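Genome packaging NTPase B204 (Sulfolobus turreted icosahedral virus 2, PDB 4KFU) probably hydrolyses ATP to drive packaging of the viral DNA into the capsid, as a P-loop ATPase of the FtsK-HerA superfamily. Local coordinates at residues D39-L44 and V71-K76; F80-W85 and K114-I119; V99-E104 and G132-T137. All coordinates share one frame; numbering follows the deposited sequence.

Contact 1 (D39-L44 and V71-K76); sequences DDHNLL and VYDRAK. With ZN (zinc ion), chain L.
A zinc site at the carboxy-terminal ends of two parallel strands joins D39 and H41 to D73. D39 chelates the metal through both carboxylate oxygens, OD1 at 2.4 Å and OD2 at 2.3 Å from the zinc. H41 supplies NE2, and D73 binds through OD2 alone, 2.0 Å from the zinc; H108 from elsewhere in the chain completes the set. Because the ligands crowd one ion, H41 NE2 and D73 OD2 come within 3.1 Å without a hydrogen bond, the carboxylate oxygen lying at the edge of the imidazole ring, in its plane. The ring and the D73 carboxylate run side by side, their planes 59° apart. CG of D73 is anti to the backbone N (chi1 176°), which carries OD2 to the metal, while OD1 accepts from K76 N, which lies above the carboxylate plane, in an Asx motif that fixes the second oxygen.

Behind the ligands the strands are knit by two nearly straight backbone bonds, D40 N to V71 O at 2.9 Å and D73 N to D40 O at 2.8 Å. Further along, L43 crosses Y72 at about a right angle and sets CD2 over one ring face, 3.8 Å from the ring centroid, a CH-pi contact. K76 folds back at its end, placing NZ 2.6 Å from D73 O, on a lone pair in the carbonyl plane.

Strand 35-40 runs between strands 68-72 and 98-102 in the sheet. Helix 78-95 packs on the face bearing D39 and V71, with F80 touching both side chains, and E104 takes a hydrogen bond from H41 ND1.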
loop_
_atom_site.group_PDB
_atom_site.type_symbol
_atom_site.label_atom_id
_atom_site.label_comp_id
_atom_site.label_asym_id
_atom_site.label_seq_id
_atom_site.Cartn_x
_atom_site.Cartn_y
_atom_site.Cartn_z
ATOM N N ASP A 39 -8.666 2.469 -0.449
ATOM C CA ASP A 39 -9.459 1.295 -0.080
ATOM C C ASP A 39 -9.300 1.101 1.426
ATOM O O ASP A 39 -8.263 0.612 1.895
ATOM C CB ASP A 39 -8.960 0.078 -0.876
ATOM C CG ASP A 39 -9.648 -1.234 -0.492
ATOM O OD1 ASP A 39 -10.740 -1.220 0.105
ATOM O OD2 ASP A 39 -9.085 -2.315 -0.791
ATOM N N ASP A 40 -10.328 1.503 2.175
ATOM C CA ASP A 40 -10.284 1.606 3.648
ATOM C C ASP A 40 -11.106 0.487 4.301
ATOM O O ASP A 40 -12.283 0.291 3.972
ATOM C CB ASP A 40 -10.853 2.976 4.053
ATOM C CG ASP A 40 -10.560 3.361 5.513
ATOM O OD1 ASP A 40 -10.248 2.484 6.351
ATOM O OD2 ASP A 40 -10.667 4.566 5.823
ATOM N N HIS A 41 -10.502 -0.244 5.233
ATOM C CA HIS A 41 -11.186 -1.372 5.859
ATOM C C HIS A 41 -11.528 -1.147 7.331
ATOM O O HIS A 41 -12.177 -1.988 7.959
ATOM C CB HIS A 41 -10.344 -2.643 5.697
ATOM C CG HIS A 41 -9.965 -2.922 4.273
ATOM N ND1 HIS A 41 -8.753 -2.538 3.737
ATOM C CD2 HIS A 41 -10.659 -3.498 3.267
ATOM C CE1 HIS A 41 -8.707 -2.899 2.464
ATOM N NE2 HIS A 41 -9.857 -3.475 2.151
ATOM N N ASN A 42 -11.107 -0.006 7.865
ATOM C CA ASN A 42 -11.220 0.265 9.299
ATOM C C ASN A 42 -12.284 1.296 9.654
ATOM O O ASN A 42 -12.115 2.491 9.376
ATOM C CB ASN A 42 -9.878 0.744 9.851
ATOM C CG ASN A 42 -8.898 -0.381 10.060
ATOM O OD1 ASN A 42 -9.177 -1.535 9.730
ATOM N ND2 ASN A 42 -7.728 -0.051 10.609
ATOM N N LEU A 43 -13.361 0.834 10.286
ATOM C CA LEU A 43 -14.412 1.730 10.770
ATOM C C LEU A 43 -14.012 2.440 12.060
ATOM O O LEU A 43 -13.331 1.871 12.916
ATOM C CB LEU A 43 -15.719 0.969 10.997
ATOM C CG LEU A 43 -16.595 0.737 9.771
ATOM C CD1 LEU A 43 -17.931 0.101 10.174
ATOM C CD2 LEU A 43 -16.809 2.049 9.019
ATOM N N LEU A 44 -14.436 3.694 12.191
ATOM C CA LEU A 44 -14.209 4.462 13.414
ATOM C C LEU A 44 -15.534 4.722 14.128
ATOM O O LEU A 44 -16.563 4.156 13.750
ATOM C CB LEU A 44 -13.514 5.783 13.096
ATOM C CG LEU A 44 -12.058 5.671 12.653
ATOM C CD1 LEU A 44 -11.417 7.053 12.620
ATOM C CD2 LEU A 44 -11.297 4.730 13.577
ATOM N N VAL A 71 -12.920 4.929 -0.165
ATOM C CA VAL A 71 -13.909 3.881 -0.309
ATOM C C VAL A 71 -13.858 2.984 0.921
ATOM O O VAL A 71 -12.865 2.285 1.135
ATOM C CB VAL A 71 -13.582 2.988 -1.530
ATOM C CG1 VAL A 71 -14.776 2.114 -1.885
ATOM C CG2 VAL A 71 -13.140 3.835 -2.720
ATOM N N TYR A 72 -14.912 2.976 1.731
ATOM C CA TYR A 72 -14.961 1.997 2.810
ATOM C C TYR A 72 -15.348 0.630 2.251
ATOM O O TYR A 72 -16.396 0.486 1.619
ATOM C CB TYR A 72 -15.936 2.394 3.917
ATOM C CG TYR A 72 -16.109 1.265 4.905
ATOM C CD1 TYR A 72 -15.083 0.926 5.773
ATOM C CD2 TYR A 72 -17.281 0.512 4.941
ATOM C CE1 TYR A 72 -15.214 -0.123 6.668
ATOM C CE2 TYR A 72 -17.427 -0.543 5.838
ATOM C CZ TYR A 72 -16.388 -0.855 6.698
ATOM O OH TYR A 72 -16.515 -1.896 7.593
ATOM N N ASP A 73 -14.506 -0.371 2.493
ATOM C CA ASP A 73 -14.719 -1.721 1.956
ATOM C C ASP A 73 -15.284 -2.667 3.014
ATOM O O ASP A 73 -14.555 -3.163 3.876
ATOM C CB ASP A 73 -13.410 -2.279 1.386
ATOM C CG ASP A 73 -13.536 -3.712 0.895
ATOM O OD1 ASP A 73 -14.666 -4.213 0.694
ATOM O OD2 ASP A 73 -12.486 -4.350 0.695
ATOM N N ARG A 74 -16.585 -2.926 2.913
ATOM C CA ARG A 74 -17.310 -3.723 3.889
ATOM C C ARG A 74 -17.142 -5.220 3.644
ATOM O O ARG A 74 -16.891 -5.981 4.578
ATOM C CB ARG A 74 -18.801 -3.346 3.857
ATOM C CG ARG A 74 -19.708 -4.268 4.658
ATOM N N ALA A 75 -17.274 -5.636 2.385
ATOM C CA ALA A 75 -17.197 -7.054 2.022
ATOM C C ALA A 75 -15.796 -7.663 2.154
ATOM O O ALA A 75 -15.663 -8.851 2.470
ATOM C CB ALA A 75 -17.738 -7.269 0.612
ATOM N N LYS A 76 -14.769 -6.851 1.895
ATOM C CA LYS A 76 -13.356 -7.261 2.012
ATOM C C LYS A 76 -13.020 -8.531 1.241
ATOM O O LYS A 76 -12.221 -9.360 1.710
ATOM C CB LYS A 76 -12.967 -7.424 3.491
ATOM C CG LYS A 76 -13.157 -6.154 4.311
ATOM C CD LYS A 76 -13.262 -6.460 5.800
ATOM C CE LYS A 76 -13.422 -5.183 6.621
ATOM N NZ LYS A 76 -14.598 -4.383 6.174
HETATM ZN ZN ZN L . -10.652 -3.581 0.240
#

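Contact 2 (F80-W85 and K114-I119)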
loop_
_atom_site.group_PDB
_atom_site.type_symbol
_atom_site.label_atom_id
_atom_site.label_comp_id
_atom_site.label_asym_id
_atom_site.label_seq_id
_atom_site.Cartn_x
_atom_site.Cartn_y
_atom_site.Cartn_z
ATOM N N PHE A 80 -14.988 -7.507 -4.620
ATOM C CA PHE A 80 -14.909 -6.075 -4.394
ATOM C C PHE A 80 -13.644 -5.505 -5.011
ATOM O O PHE A 80 -13.706 -4.484 -5.686
ATOM C CB PHE A 80 -14.960 -5.721 -2.908
ATOM C CG PHE A 80 -14.967 -4.238 -2.650
ATOM C CD1 PHE A 80 -16.165 -3.536 -2.628
ATOM C CD2 PHE A 80 -13.778 -3.538 -2.462
ATOM C CE1 PHE A 80 -16.185 -2.170 -2.406
ATOM C CE2 PHE A 80 -13.790 -2.170 -2.242
ATOM C CZ PHE A 80 -14.995 -1.486 -2.212
ATOM N N PHE A 81 -12.495 -6.142 -4.767
ATOM C CA PHE A 81 -11.253 -5.604 -5.328
ATOM C C PHE A 81 -11.324 -5.545 -6.858
ATOM O O PHE A 81 -10.852 -4.586 -7.478
ATOM C CB PHE A 81 -9.998 -6.363 -4.886
ATOM C CG PHE A 81 -8.744 -5.784 -5.471
ATOM C CD1 PHE A 81 -8.210 -4.605 -4.962
ATOM C CD2 PHE A 81 -8.144 -6.359 -6.578
ATOM C CE1 PHE A 81 -7.070 -4.031 -5.530
ATOM C CE2 PHE A 81 -7.018 -5.789 -7.150
ATOM C CZ PHE A 81 -6.479 -4.630 -6.627
ATOM N N GLU A 82 -11.929 -6.563 -7.466
ATOM C CA GLU A 82 -12.014 -6.584 -8.923
ATOM C C GLU A 82 -12.801 -5.374 -9.432
ATOM O O GLU A 82 -12.377 -4.702 -10.379
ATOM C CB GLU A 82 -12.594 -7.908 -9.431
ATOM C CG GLU A 82 -11.635 -9.081 -9.244
ATOM C CD GLU A 82 -11.558 -9.984 -10.466
ATOM O OE1 GLU A 82 -12.261 -11.020 -10.476
ATOM O OE2 GLU A 82 -10.790 -9.665 -11.411
ATOM N N LYS A 83 -13.918 -5.082 -8.771
ATOM C CA LYS A 83 -14.763 -3.944 -9.131
ATOM C C LYS A 83 -14.011 -2.641 -8.909
ATOM O O LYS A 83 -14.037 -1.740 -9.741
ATOM C CB LYS A 83 -16.029 -3.956 -8.259
ATOM C CG LYS A 83 -17.177 -3.132 -8.786
ATOM C CD LYS A 83 -18.137 -2.734 -7.657
ATOM C CE LYS A 83 -18.389 -3.877 -6.682
ATOM N NZ LYS A 83 -19.340 -3.464 -5.599
ATOM N N LEU A 84 -13.324 -2.546 -7.775
ATOM C CA LEU A 84 -12.545 -1.346 -7.444
ATOM C C LEU A 84 -11.430 -1.088 -8.445
ATOM O O LEU A 84 -11.118 0.063 -8.756
ATOM C CB LEU A 84 -11.949 -1.483 -6.034
ATOM C CG LEU A 84 -10.938 -0.420 -5.596
ATOM C CD1 LEU A 84 -11.572 0.958 -5.574
ATOM C CD2 LEU A 84 -10.354 -0.738 -4.225
ATOM N N TRP A 85 -10.809 -2.167 -8.919
ATOM C CA TRP A 85 -9.709 -2.046 -9.875
ATOM C C TRP A 85 -10.195 -1.494 -11.221
ATOM O O TRP A 85 -9.556 -0.613 -11.815
ATOM C CB TRP A 85 -9.005 -3.394 -10.037
ATOM C CG TRP A 85 -7.837 -3.373 -10.991
ATOM C CD1 TRP A 85 -7.778 -3.953 -12.232
ATOM C CD2 TRP A 85 -6.561 -2.749 -10.779
ATOM N NE1 TRP A 85 -6.548 -3.713 -12.805
ATOM C CE2 TRP A 85 -5.788 -2.985 -11.941
ATOM C CE3 TRP A 85 -6.002 -2.019 -9.727
ATOM C CZ2 TRP A 85 -4.480 -2.507 -12.071
ATOM C CZ3 TRP A 85 -4.702 -1.555 -9.863
ATOM C CH2 TRP A 85 -3.961 -1.797 -11.031
ATOM N N LYS A 114 -6.258 -16.725 -3.765
ATOM C CA LYS A 114 -6.410 -16.868 -5.210
ATOM C C LYS A 114 -6.019 -15.594 -5.952
ATOM O O LYS A 114 -6.473 -14.496 -5.608
ATOM C CB LYS A 114 -7.857 -17.245 -5.567
ATOM N N VAL A 115 -5.173 -15.743 -6.966
ATOM C CA VAL A 115 -4.766 -14.602 -7.783
ATOM C C VAL A 115 -5.793 -14.330 -8.887
ATOM O O VAL A 115 -5.791 -15.006 -9.914
ATOM C CB VAL A 115 -3.369 -14.826 -8.409
ATOM C CG1 VAL A 115 -2.978 -13.658 -9.320
ATOM C CG2 VAL A 115 -2.311 -15.026 -7.315
ATOM N N THR A 116 -6.663 -13.342 -8.670
ATOM C CA THR A 116 -7.680 -12.936 -9.652
ATOM C C THR A 116 -7.033 -12.170 -10.800
ATOM O O THR A 116 -5.869 -11.766 -10.696
ATOM C CB THR A 116 -8.731 -11.991 -9.018
ATOM O OG1 THR A 116 -8.086 -10.787 -8.591
ATOM C CG2 THR A 116 -9.433 -12.647 -7.837
ATOM N N PRO A 117 -7.776 -11.963 -11.901
ATOM C CA PRO A 117 -7.233 -11.122 -12.975
ATOM C C PRO A 117 -6.814 -9.735 -12.493
ATOM O O PRO A 117 -5.769 -9.223 -12.932
ATOM C CB PRO A 117 -8.411 -11.014 -13.950
ATOM C CG PRO A 117 -9.133 -12.300 -13.784
ATOM C CD PRO A 117 -9.002 -12.673 -12.329
ATOM N N ALA A 118 -7.607 -9.143 -11.597
ATOM C CA ALA A 118 -7.302 -7.816 -11.053
ATOM C C ALA A 118 -5.975 -7.789 -10.287
ATOM O O ALA A 118 -5.173 -6.862 -10.451
ATOM C CB ALA A 118 -8.434 -7.328 -10.161
ATOM N N ILE A 119 -5.760 -8.790 -9.439
ATOM C CA ILE A 119 -4.518 -8.877 -8.671
ATOM C C ILE A 119 -3.325 -9.035 -9.606
ATOM O O ILE A 119 -2.316 -8.347 -9.459
ATOM C CB ILE A 119 -4.530 -10.060 -7.673
ATOM C CG1 ILE A 119 -5.681 -9.912 -6.669
ATOM C CG2 ILE A 119 -3.193 -10.169 -6.939
ATOM C CD1 ILE A 119 -5.616 -8.649 -5.851
#
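Apolar packing joins F81 and W85 of helix 78-95 to A118 and I119 at the start of helix 117-124. The methyl of A118 meets both aromatic side chains of the first helix: its CB is 3.7 Å from F81 CE2 and 4.0 Å from W85 CB. The small residue lets the backbones come close, E82 and A118 having CA atoms 5.3 Å apart. I119 reaches the same phenylalanine with its terminal methyl, CD1 lying 3.4 Å from F81 CE2; the two side chains cross at a slant. W85 extends past the alanine, and one face of its indole looks onto A118 O, 4.1 Å above the plane and displaced toward the rim. Both aromatic residues hold CG anti to the backbone N (F81 chi1 -180°), an orientation that sends the rings out toward the second helix.

In the fold, helix 117-124 is the connection of a beta-alpha-beta unit between strands 98-102 and 131-137. Helix 78-95 precedes the first of those strands, and F81 and W85 also rest on L100 of that strand.

Polar interactions gather at the beginning of the second helix. T116 is its N-cap: OG1 accepts from I119 N at 3.2 Å in a fairly straight bond. E82, its chain bent at chi2, brings OE2 to A118 N, also at 3.2 Å, the amide approaching from above the carboxylate plane, 39° out of it. The carboxylate thus takes an N-H of the first helical turn, where the helix dipole would probably favour a negative charge. Van der Waals contacts flank this bond, with P117 CD 3.6 Å from E82 OE2 and T116 CB beside the carboxylate carbon. W85 NE1 donates to OE1 of E121, about a turn beyond A118 in helix 117-124.

Contact 3 (V99-E104 and G132-T137); sequences VLIIDE and GLILST
Paired side chains of L100 with L133 and I102 with L135 lie side by side and point the same way, on one face of two neighbouring parallel strands. In each pair a leucine CD2 does the touching: that of L133 is 3.9 Å from L100 CB, and that of L135 is 3.7 Å from I102 CB. CG of L135 stands anti to the carbonyl carbon (chi1 -59°), with CD2 brought over to I102. On the face of V99 and I134 the meeting is oblique instead, V99 CG1 against I134 CG1 at 3.7 Å, while G132 brings no side chain beside V99.

Four backbone bonds alternate between the strands, the straightest from I102 N to I134 O, 2.8 Å long.

Beyond I102 the contact turns polar. S136 OG gives its proton to D103 OD1 at 2.9 Å, from above the carboxylate plane, and E104 N uses the anti lone pair of the same oxygen. OD2 is hydrogen-bonded to the hydroxyls of Y50 and of S18, a residue of the nucleotide pocket. Gripped through both oxygens, the D103 carboxylate is held in a fixed orientation about 4 Å from the bound magnesium ion, consistent with a Walker B acidic residue.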
loop_
_atom_site.group_PDB
_atom_site.type_symbol
_atom_site.label_atom_id
_atom_site.label_comp_id
_atom_site.label_asym_id
_atom_site.label_seq_id
_atom_site.Cartn_x
_atom_site.Cartn_y
_atom_site.Cartn_z
ATOM N N VAL A 99 -2.592 6.983 -7.618
ATOM C CA VAL A 99 -2.187 5.971 -6.656
ATOM C C VAL A 99 -3.373 5.323 -5.933
ATOM O O VAL A 99 -4.181 6.006 -5.285
ATOM C CB VAL A 99 -1.210 6.541 -5.622
ATOM C CG1 VAL A 99 -0.774 5.434 -4.695
ATOM C CG2 VAL A 99 -0.008 7.148 -6.336
ATOM N N LEU A 100 -3.484 4.003 -6.068
ATOM C CA LEU A 100 -4.461 3.234 -5.305
ATOM C C LEU A 100 -3.833 2.821 -3.966
ATOM O O LEU A 100 -2.885 2.030 -3.939
ATOM C CB LEU A 100 -4.896 1.992 -6.090
ATOM C CG LEU A 100 -5.907 1.076 -5.400
ATOM C CD1 LEU A 100 -7.172 1.864 -4.963
ATOM C CD2 LEU A 100 -6.286 -0.140 -6.279
ATOM N N ILE A 101 -4.361 3.363 -2.870
ATOM C CA ILE A 101 -3.862 3.091 -1.527
ATOM C C ILE A 101 -4.723 2.073 -0.797
ATOM O O ILE A 101 -5.930 2.266 -0.613
ATOM C CB ILE A 101 -3.819 4.377 -0.680
ATOM C CG1 ILE A 101 -3.086 5.489 -1.438
ATOM C CG2 ILE A 101 -3.167 4.106 0.682
ATOM C CD1 ILE A 101 -2.864 6.767 -0.616
ATOM N N ILE A 102 -4.092 0.983 -0.376
ATOM C CA ILE A 102 -4.805 -0.122 0.246
ATOM C C ILE A 102 -4.241 -0.404 1.620
ATOM O O ILE A 102 -3.221 -1.088 1.756
ATOM C CB ILE A 102 -4.725 -1.398 -0.604
ATOM C CG1 ILE A 102 -5.048 -1.072 -2.063
ATOM C CG2 ILE A 102 -5.703 -2.477 -0.079
ATOM C CD1 ILE A 102 -5.325 -2.283 -2.892
ATOM N N ASP A 103 -4.887 0.141 2.646
ATOM C CA ASP A 103 -4.478 -0.183 4.014
ATOM C C ASP A 103 -5.081 -1.534 4.371
ATOM O O ASP A 103 -6.090 -1.944 3.772
ATOM C CB ASP A 103 -4.885 0.909 5.002
ATOM C CG ASP A 103 -3.772 1.224 6.014
ATOM O OD1 ASP A 103 -2.980 0.300 6.336
ATOM O OD2 ASP A 103 -3.681 2.389 6.481
ATOM N N GLU A 104 -4.441 -2.251 5.294
ATOM C CA GLU A 104 -4.840 -3.627 5.607
ATOM C C GLU A 104 -4.918 -4.481 4.334
ATOM O O GLU A 104 -5.925 -5.159 4.085
ATOM C CB GLU A 104 -6.184 -3.641 6.356
ATOM C CG GLU A 104 -6.250 -2.706 7.589
ATOM C CD GLU A 104 -6.770 -1.288 7.275
ATOM O OE1 GLU A 104 -7.486 -1.094 6.256
ATOM O OE2 GLU A 104 -6.468 -0.353 8.060
ATOM N N GLY A 132 -0.412 3.591 -9.621
ATOM C CA GLY A 132 0.549 3.180 -8.615
ATOM C C GLY A 132 -0.203 2.486 -7.495
ATOM O O GLY A 132 -1.435 2.572 -7.413
ATOM N N LEU A 133 0.529 1.793 -6.627
ATOM C CA LEU A 133 -0.078 1.106 -5.500
ATOM C C LEU A 133 0.711 1.406 -4.250
ATOM O O LEU A 133 1.955 1.393 -4.267
ATOM C CB LEU A 133 -0.038 -0.412 -5.691
ATOM C CG LEU A 133 -0.892 -1.226 -6.642
ATOM C CD1 LEU A 133 -0.563 -2.681 -6.378
ATOM C CD2 LEU A 133 -2.379 -0.974 -6.405
ATOM N N ILE A 134 -0.007 1.683 -3.169
ATOM C CA ILE A 134 0.596 1.631 -1.840
ATOM C C ILE A 134 -0.119 0.549 -1.061
ATOM O O ILE A 134 -1.342 0.608 -0.879
ATOM C CB ILE A 134 0.505 2.959 -1.101
ATOM C CG1 ILE A 134 1.255 4.031 -1.890
ATOM C CG2 ILE A 134 1.148 2.816 0.285
ATOM C CD1 ILE A 134 1.126 5.412 -1.344
ATOM N N LEU A 135 0.631 -0.473 -0.654
ATOM C CA LEU A 135 0.053 -1.596 0.067
ATOM C C LEU A 135 0.639 -1.634 1.465
ATOM O O LEU A 135 1.853 -1.480 1.643
ATOM C CB LEU A 135 0.355 -2.920 -0.634
ATOM C CG LEU A 135 -0.135 -3.076 -2.076
ATOM C CD1 LEU A 135 0.249 -4.447 -2.602
ATOM C CD2 LEU A 135 -1.648 -2.852 -2.174
ATOM N N SER A 136 -0.217 -1.861 2.454
ATOM C CA SER A 136 0.212 -1.822 3.843
ATOM C C SER A 136 -0.239 -3.082 4.567
ATOM O O SER A 136 -1.386 -3.518 4.403
ATOM C CB SER A 136 -0.393 -0.579 4.509
ATOM O OG SER A 136 -0.286 -0.641 5.910
ATOM N N THR A 137 0.643 -3.660 5.379
ATOM C CA THR A 137 0.278 -4.835 6.171
ATOM C C THR A 137 1.078 -4.910 7.453
ATOM O O THR A 137 2.060 -4.178 7.613
ATOM C CB THR A 137 0.470 -6.141 5.384
ATOM O OG1 THR A 137 -0.326 -7.172 5.987
ATOM C CG2 THR A 137 1.951 -6.553 5.361
#

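How the contacts relate
From the N terminus, contact 1 comes first, closing a loop of 26 residues between D39-L44 and V71-K76. It ends before either other contact opens, so it stands in series with both. Contacts 2 and 3 cross: 80-85, 99-104, 114-119 and 132-137 alternate along the chain, with strand 98-102 falling inside the 28-residue loop that contact 2 closes and helix 117-124 inside the 27-residue loop of contact 3. Helix 78-95 links all three, F80 packing against D73 of contact 1 and F81 against I102 of contact 3. Contacts 1 and 3 share the central sheet through neighbouring strands 35-40 and 98-102, bringing the zinc site close to the nucleotide-binding end.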